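Protein toll (Drosophila melanogaster, PDB 4LXR) binds the cleaved, activated form of the cytokine Spätzle through its leucine-rich-repeat ectodomain, triggering signalling in embryonic dorsal-ventral patterning and antifungal immunity. Local coordinates at residues Gln435-His446 with Phe460-Gln471. Residues are numbered along the deposited sequence; the frame is centred on the assembly and turned at random.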
ATOM      1  N   GLN A 435      10.683  30.034  17.777  1.00 73.06           N
ATOM      2  CA  GLN A 435      10.133  28.906  18.533  1.00 83.22           C
ATOM      3  C   GLN A 435       8.769  29.195  19.147  1.00 77.24           C
ATOM      4  O   GLN A 435       8.435  28.674  20.209  1.00 77.04           O
ATOM      5  CB  GLN A 435      11.126  28.450  19.612  1.00 95.04           C
ATOM      6  CG  GLN A 435      11.054  26.964  19.957  1.00103.74           C
ATOM      7  CD  GLN A 435      11.465  26.061  18.802  1.00114.99           C
ATOM      8  OE1 GLN A 435      10.683  25.807  17.882  1.00117.65           O
ATOM      9  NE2 GLN A 435      12.697  25.567  18.850  1.00120.17           N
ATOM     10  N   THR A 436       7.987  30.032  18.475  1.00 72.55           N
ATOM     11  CA  THR A 436       6.660  30.389  18.959  1.00 70.17           C
ATOM     12  C   THR A 436       5.744  29.155  19.003  1.00 64.98           C
ATOM     13  O   THR A 436       5.784  28.302  18.119  1.00 58.49           O
ATOM     14  CB  THR A 436       6.047  31.549  18.126  1.00 75.33           C
ATOM     15  OG1 THR A 436       6.783  32.757  18.380  1.00 71.37           O
ATOM     16  CG2 THR A 436       4.574  31.780  18.476  1.00 72.50           C
ATOM     17  N   GLN A 437       4.959  29.054  20.071  1.00 63.72           N
ATOM     18  CA  GLN A 437       4.022  27.965  20.252  1.00 67.11           C
ATOM     19  C   GLN A 437       2.805  28.224  19.364  1.00 65.36           C
ATOM     20  O   GLN A 437       1.984  29.099  19.649  1.00 70.19           O
ATOM     21  CB  GLN A 437       3.625  27.867  21.728  1.00 74.49           C
ATOM     22  CG  GLN A 437       3.045  26.523  22.151  1.00 82.10           C
ATOM     23  CD  GLN A 437       3.016  26.354  23.663  1.00 86.45           C
ATOM     24  OE1 GLN A 437       3.470  27.226  24.404  1.00 93.30           O
ATOM     25  NE2 GLN A 437       2.484  25.227  24.125  1.00 81.66           N
ATOM     26  N   ILE A 438       2.706  27.474  18.272  1.00 53.73           N
ATOM     27  CA  ILE A 438       1.698  27.746  17.258  1.00 57.90           C
ATOM     28  C   ILE A 438       0.885  26.496  17.017  1.00 47.97           C
ATOM     29  O   ILE A 438       1.430  25.472  16.624  1.00 54.78           O
ATOM     30  CB  ILE A 438       2.353  28.167  15.922  1.00 64.57           C
ATOM     31  CG1 ILE A 438       3.412  29.249  16.157  1.00 72.22           C
ATOM     32  CG2 ILE A 438       1.294  28.651  14.938  1.00 61.37           C
ATOM     33  CD1 ILE A 438       4.574  29.209  15.176  1.00 74.81           C
ATOM     34  N   ASN A 439      -0.414  26.557  17.276  1.00 43.72           N
ATOM     35  CA  ASN A 439      -1.271  25.407  16.976  1.00 45.37           C
ATOM     36  C   ASN A 439      -1.739  25.411  15.525  1.00 33.03           C
ATOM     37  O   ASN A 439      -2.143  26.450  15.002  1.00 37.76           O
ATOM     38  CB  ASN A 439      -2.488  25.356  17.907  1.00 50.78           C
ATOM     39  CG  ASN A 439      -2.132  24.933  19.320  1.00 57.19           C
ATOM     40  OD1 ASN A 439      -1.249  24.098  19.532  1.00 51.79           O
ATOM     41  ND2 ASN A 439      -2.826  25.507  20.298  1.00 61.03           N
ATOM     42  N   SER A 440      -1.669  24.245  14.888  1.00 35.68           N
ATOM     43  CA  SER A 440      -2.286  24.015  13.587  1.00 37.27           C
ATOM     44  C   SER A 440      -3.818  24.041  13.706  1.00 38.05           C
ATOM     45  O   SER A 440      -4.354  23.945  14.807  1.00 41.96           O
ATOM     46  CB  SER A 440      -1.836  22.663  13.032  1.00 30.79           C
ATOM     47  OG  SER A 440      -2.673  21.614  13.501  1.00 33.58           O
ATOM     48  N   PRO A 441      -4.529  24.179  12.570  1.00 36.68           N
ATOM     49  CA  PRO A 441      -6.000  24.105  12.571  1.00 35.64           C
ATOM     50  C   PRO A 441      -6.538  22.764  13.083  1.00 31.03           C
ATOM     51  O   PRO A 441      -7.724  22.643  13.407  1.00 36.67           O
ATOM     52  CB  PRO A 441      -6.363  24.277  11.085  1.00 33.80           C
ATOM     53  CG  PRO A 441      -5.237  25.047  10.506  1.00 39.75           C
ATOM     54  CD  PRO A 441      -4.001  24.589  11.253  1.00 37.27           C
ATOM     55  N   PHE A 442      -5.669  21.763  13.151  1.00 31.10           N
ATOM     56  CA  PHE A 442      -6.062  20.421  13.571  1.00 33.21           C
ATOM     57  C   PHE A 442      -6.029  20.267  15.086  1.00 36.41           C
ATOM     58  O   PHE A 442      -6.397  19.218  15.623  1.00 36.83           O
ATOM     59  CB  PHE A 442      -5.134  19.408  12.911  1.00 32.72           C
ATOM     60  CG  PHE A 442      -4.949  19.652  11.448  1.00 34.48           C
ATOM     61  CD1 PHE A 442      -6.052  19.806  10.614  1.00 37.21           C
ATOM     62  CD2 PHE A 442      -3.685  19.785  10.907  1.00 37.28           C
ATOM     63  CE1 PHE A 442      -5.886  20.063   9.267  1.00 27.72           C
ATOM     64  CE2 PHE A 442      -3.519  20.037   9.558  1.00 33.70           C
ATOM     65  CZ  PHE A 442      -4.619  20.169   8.741  1.00 24.96           C
ATOM     66  N   GLY A 443      -5.605  21.334  15.764  1.00 32.58           N
ATOM     67  CA  GLY A 443      -5.308  21.303  17.184  1.00 39.39           C
ATOM     68  C   GLY A 443      -6.456  20.947  18.099  1.00 46.23           C
ATOM     69  O   GLY A 443      -6.229  20.553  19.243  1.00 42.75           O
ATOM     70  N   TYR A 444      -7.684  21.080  17.604  1.00 44.21           N
ATOM     71  CA  TYR A 444      -8.860  20.781  18.411  1.00 41.26           C
ATOM     72  C   TYR A 444      -9.037  19.284  18.559  1.00 39.85           C
ATOM     73  O   TYR A 444      -9.714  18.809  19.470  1.00 47.20           O
ATOM     74  CB  TYR A 444     -10.122  21.411  17.798  1.00 44.87           C
ATOM     75  CG  TYR A 444     -10.114  22.922  17.855  1.00 41.67           C
ATOM     76  CD1 TYR A 444     -10.405  23.590  19.037  1.00 49.68           C
ATOM     77  CD2 TYR A 444      -9.794  23.681  16.736  1.00 45.63           C
ATOM     78  CE1 TYR A 444     -10.385  24.982  19.109  1.00 46.95           C
ATOM     79  CE2 TYR A 444      -9.771  25.079  16.796  1.00 51.28           C
ATOM     80  CZ  TYR A 444     -10.073  25.715  17.986  1.00 52.06           C
ATOM     81  OH  TYR A 444     -10.062  27.090  18.063  1.00 62.72           O
ATOM     82  N   MET A 445      -8.413  18.535  17.664  1.00 39.65           N
ATOM     83  CA  MET A 445      -8.679  17.110  17.581  1.00 40.29           C
ATOM     84  C   MET A 445      -7.636  16.312  18.350  1.00 43.63           C
ATOM     85  O   MET A 445      -6.801  15.616  17.763  1.00 41.16           O
ATOM     86  CB  MET A 445      -8.802  16.674  16.118  1.00 32.45           C
ATOM     87  CG  MET A 445      -9.935  17.401  15.418  1.00 34.88           C
ATOM     88  SD  MET A 445     -10.221  16.907  13.713  1.00 35.46           S
ATOM     89  CE  MET A 445      -8.827  17.682  12.896  1.00 25.88           C
ATOM     90  N   HIS A 446      -7.708  16.434  19.676  1.00 42.93           N
ATOM     91  CA  HIS A 446      -6.809  15.733  20.590  1.00 43.38           C
ATOM     92  C   HIS A 446      -6.897  14.223  20.408  1.00 40.41           C
ATOM     93  O   HIS A 446      -5.922  13.512  20.641  1.00 39.99           O
ATOM     94  CB  HIS A 446      -7.078  16.138  22.054  1.00 44.06           C
ATOM     95  CG  HIS A 446      -8.512  15.986  22.474  1.00 55.23           C
ATOM     96  ND1 HIS A 446      -9.329  17.064  22.746  1.00 51.80           N
ATOM     97  CD2 HIS A 446      -9.277  14.880  22.656  1.00 57.03           C
ATOM     98  CE1 HIS A 446     -10.532  16.630  23.083  1.00 51.93           C
ATOM     99  NE2 HIS A 446     -10.529  15.309  23.031  1.00 52.99           N
ATOM    100  N   PHE A 460       7.046  23.153   9.033  1.00 35.27           N
ATOM    101  CA  PHE A 460       7.220  23.198  10.478  1.00 44.99           C
ATOM    102  C   PHE A 460       6.421  22.109  11.179  1.00 42.38           C
ATOM    103  O   PHE A 460       5.275  21.837  10.809  1.00 39.37           O
ATOM    104  CB  PHE A 460       6.766  24.581  10.956  1.00 46.14           C
ATOM    105  CG  PHE A 460       6.752  24.755  12.442  1.00 43.07           C
ATOM    106  CD1 PHE A 460       7.937  24.790  13.163  1.00 49.83           C
ATOM    107  CD2 PHE A 460       5.555  24.954  13.111  1.00 40.66           C
ATOM    108  CE1 PHE A 460       7.929  24.984  14.540  1.00 53.67           C
ATOM    109  CE2 PHE A 460       5.533  25.148  14.481  1.00 48.12           C
ATOM    110  CZ  PHE A 460       6.729  25.165  15.200  1.00 55.28           C
ATOM    111  N   VAL A 461       7.025  21.497  12.195  1.00 38.37           N
ATOM    112  CA  VAL A 461       6.313  20.563  13.062  1.00 44.48           C
ATOM    113  C   VAL A 461       5.551  21.332  14.144  1.00 45.75           C
ATOM    114  O   VAL A 461       6.145  21.785  15.114  1.00 43.55           O
ATOM    115  CB  VAL A 461       7.289  19.581  13.740  1.00 38.66           C
ATOM    116  CG1 VAL A 461       6.535  18.638  14.631  1.00 33.54           C
ATOM    117  CG2 VAL A 461       8.090  18.819  12.691  1.00 40.21           C
ATOM    118  N   TYR A 462       4.239  21.476  13.969  1.00 39.47           N
ATOM    119  CA  TYR A 462       3.405  22.289  14.865  1.00 33.51           C
ATOM    120  C   TYR A 462       3.281  21.769  16.295  1.00 32.84           C
ATOM    121  O   TYR A 462       3.491  20.590  16.559  1.00 47.28           O
ATOM    122  CB  TYR A 462       2.008  22.509  14.248  1.00 31.27           C
ATOM    123  CG  TYR A 462       2.028  23.540  13.151  1.00 36.46           C
ATOM    124  CD1 TYR A 462       2.584  23.248  11.906  1.00 36.25           C
ATOM    125  CD2 TYR A 462       1.520  24.819  13.364  1.00 38.91           C
ATOM    126  CE1 TYR A 462       2.628  24.203  10.899  1.00 42.50           C
ATOM    127  CE2 TYR A 462       1.543  25.776  12.356  1.00 43.12           C
ATOM    128  CZ  TYR A 462       2.103  25.464  11.130  1.00 45.06           C
ATOM    129  OH  TYR A 462       2.134  26.416  10.136  1.00 50.27           O
ATOM    130  N   ASN A 463       2.914  22.661  17.209  1.00 36.58           N
ATOM    131  CA  ASN A 463       2.851  22.351  18.638  1.00 44.45           C
ATOM    132  C   ASN A 463       1.827  21.284  19.011  1.00 49.12           C
ATOM    133  O   ASN A 463       2.122  20.376  19.794  1.00 51.22           O
ATOM    134  CB  ASN A 463       2.583  23.622  19.452  1.00 46.69           C
ATOM    135  CG  ASN A 463       2.360  23.334  20.926  1.00 52.91           C
ATOM    136  OD1 ASN A 463       3.310  23.157  21.688  1.00 51.45           O
ATOM    137  ND2 ASN A 463       1.097  23.284  21.336  1.00 55.29           N
ATOM    138  N   ASP A 464       0.622  21.397  18.461  1.00 47.42           N
ATOM    139  CA  ASP A 464      -0.439  20.460  18.808  1.00 45.52           C
ATOM    140  C   ASP A 464      -0.108  19.034  18.387  1.00 44.18           C
ATOM    141  O   ASP A 464      -0.542  18.088  19.043  1.00 47.18           O
ATOM    142  CB  ASP A 464      -1.791  20.895  18.229  1.00 44.62           C
ATOM    143  CG  ASP A 464      -1.709  21.250  16.759  1.00 43.34           C
ATOM    144  OD1 ASP A 464      -0.811  22.043  16.382  1.00 43.35           O
ATOM    145  OD2 ASP A 464      -2.547  20.738  15.985  1.00 39.75           O
ATOM    146  N   TRP A 465       0.666  18.877  17.312  1.00 42.79           N
ATOM    147  CA  TRP A 465       1.001  17.535  16.823  1.00 40.90           C
ATOM    148  C   TRP A 465       1.881  16.821  17.840  1.00 43.31           C
ATOM    149  O   TRP A 465       1.853  15.593  17.953  1.00 46.20           O
ATOM    150  CB  TRP A 465       1.704  17.579  15.457  1.00 39.55           C
ATOM    151  CG  TRP A 465       0.925  18.279  14.365  1.00 36.60           C
ATOM    152  CD1 TRP A 465      -0.400  18.606  14.378  1.00 32.43           C
ATOM    153  CD2 TRP A 465       1.439  18.742  13.107  1.00 31.12           C
ATOM    154  NE1 TRP A 465      -0.741  19.252  13.214  1.00 36.45           N
ATOM    155  CE2 TRP A 465       0.370  19.345  12.416  1.00 34.54           C
ATOM    156  CE3 TRP A 465       2.699  18.710  12.503  1.00 32.42           C
ATOM    157  CZ2 TRP A 465       0.523  19.913  11.149  1.00 31.49           C
ATOM    158  CZ3 TRP A 465       2.854  19.282  11.248  1.00 30.67           C
ATOM    159  CH2 TRP A 465       1.771  19.869  10.583  1.00 31.39           C
ATOM    160  N   LYS A 466       2.662  17.596  18.586  1.00 39.08           N
ATOM    161  CA  LYS A 466       3.579  17.021  19.564  1.00 42.39           C
ATOM    162  C   LYS A 466       2.924  16.877  20.930  1.00 44.75           C
ATOM    163  O   LYS A 466       3.176  15.911  21.651  1.00 51.50           O
ATOM    164  CB  LYS A 466       4.836  17.891  19.711  1.00 40.88           C
ATOM    165  CG  LYS A 466       5.757  17.940  18.500  1.00 41.70           C
ATOM    166  CD  LYS A 466       6.964  18.836  18.788  1.00 47.52           C
ATOM    167  CE  LYS A 466       6.507  20.259  19.097  1.00 46.27           C
ATOM    168  NZ  LYS A 466       7.604  21.245  19.161  1.00 40.97           N
ATOM    169  N   ASN A 467       2.097  17.851  21.295  1.00 46.92           N
ATOM    170  CA  ASN A 467       1.691  17.991  22.690  1.00 52.23           C
ATOM    171  C   ASN A 467       0.202  17.846  22.958  1.00 54.52           C
ATOM    172  O   ASN A 467      -0.202  17.645  24.102  1.00 59.29           O
ATOM    173  CB  ASN A 467       2.189  19.324  23.245  1.00 48.59           C
ATOM    174  CG  ASN A 467       3.699  19.439  23.202  1.00 51.12           C
ATOM    175  OD1 ASN A 467       4.416  18.515  23.596  1.00 51.81           O
ATOM    176  ND2 ASN A 467       4.192  20.574  22.715  1.00 44.11           N
ATOM    177  N   THR A 468      -0.613  17.934  21.913  1.00 42.81           N
ATOM    178  CA  THR A 468      -2.055  17.883  22.100  1.00 42.07           C
ATOM    179  C   THR A 468      -2.611  16.550  21.612  1.00 45.41           C
ATOM    180  O   THR A 468      -3.540  16.008  22.192  1.00 48.84           O
ATOM    181  CB  THR A 468      -2.761  19.057  21.386  1.00 52.19           C
ATOM    182  OG1 THR A 468      -2.186  20.297  21.811  1.00 54.99           O
ATOM    183  CG2 THR A 468      -4.249  19.067  21.702  1.00 57.30           C
ATOM    184  N   MET A 469      -2.027  16.013  20.549  1.00 48.60           N
ATOM    185  CA  MET A 469      -2.491  14.748  19.998  1.00 50.64           C
ATOM    186  C   MET A 469      -1.783  13.590  20.668  1.00 49.61           C
ATOM    187  O   MET A 469      -0.795  13.061  20.149  1.00 49.84           O
ATOM    188  CB  MET A 469      -2.269  14.710  18.490  1.00 48.32           C
ATOM    189  CG  MET A 469      -2.975  15.835  17.782  1.00 45.50           C
ATOM    190  SD  MET A 469      -2.683  15.830  16.013  1.00 43.05           S
ATOM    191  CE  MET A 469      -3.671  17.254  15.524  1.00 46.63           C
ATOM    192  N   LEU A 470      -2.301  13.194  21.824  1.00 53.30           N
ATOM    193  CA  LEU A 470      -1.625  12.212  22.659  1.00 62.33           C
ATOM    194  C   LEU A 470      -1.913  10.788  22.198  1.00 63.00           C
ATOM    195  O   LEU A 470      -1.310   9.833  22.692  1.00 60.23           O
ATOM    196  CB  LEU A 470      -2.028  12.402  24.121  1.00 67.73           C
ATOM    197  CG  LEU A 470      -1.071  13.225  24.991  1.00 72.90           C
ATOM    198  CD1 LEU A 470      -0.386  14.325  24.198  1.00 68.95           C
ATOM    199  CD2 LEU A 470      -1.824  13.809  26.176  1.00 75.21           C
ATOM    200  N   GLN A 471      -2.822  10.656  21.236  1.00 63.20           N
ATOM    201  CA  GLN A 471      -3.199   9.342  20.718  1.00 63.27           C
ATOM    202  C   GLN A 471      -2.723   9.128  19.274  1.00 54.52           C
ATOM    203  O   GLN A 471      -2.974   8.077  18.689  1.00 56.53           O
ATOM    204  CB  GLN A 471      -4.717   9.143  20.815  1.00 59.50           C
ATOM    205  CG  GLN A 471      -5.281   9.210  22.232  1.00 66.66           C
ATOM    206  CD  GLN A 471      -4.963   7.971  23.044  1.00 76.52           C
ATOM    207  OE1 GLN A 471      -5.232   6.848  22.614  1.00 80.11           O
ATOM    208  NE2 GLN A 471      -4.382   8.165  24.224  1.00 84.19           N
TER
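The carboxylate of Asp464 grips Ser440 twice: OD2 receives the hydroxyl OG at 2.6 Å on its syn lone pair, while the backbone N of Ser440 reaches OD1 at 2.8 Å from above the carboxylate plane. With chi1 at 87°, Ser440 OG sits between its own backbone N and carbonyl carbon, where it also accepts from Phe442 N, closing an ST turn, and weakly from Trp465 NE1. Trp465 NE1 in turn meets the Phe442 ring at its edge, 3.8 Å from Phe442 CD2, and Met469 CE packs on Phe442 CB. The side chains of Asn439 and Asn463 lie side by side, pointing the same way, with their amide planes 42° apart, Asn463 ND2 giving a nearly straight bond (169°) to Asn439 OD1 at 3.1 Å. Asn463 OD1 takes Asn467 ND2 and, weakly, Gln437 NE2, while Asn463 N binds Ile438 O, which lies at the edge of the Tyr462 ring. With an alanine in place of Asn463, Asn439 OD1 and Asn467 ND2 would probably lose their side-chain mate, and the weak tie to Gln437 would go too. The contact joins successive turns of the leucine-rich-repeat solenoid: Ile438 and Phe460 pack on Ile432 of helix 429-433, and Phe442 and Trp465 on Leu451 of strand 450-452.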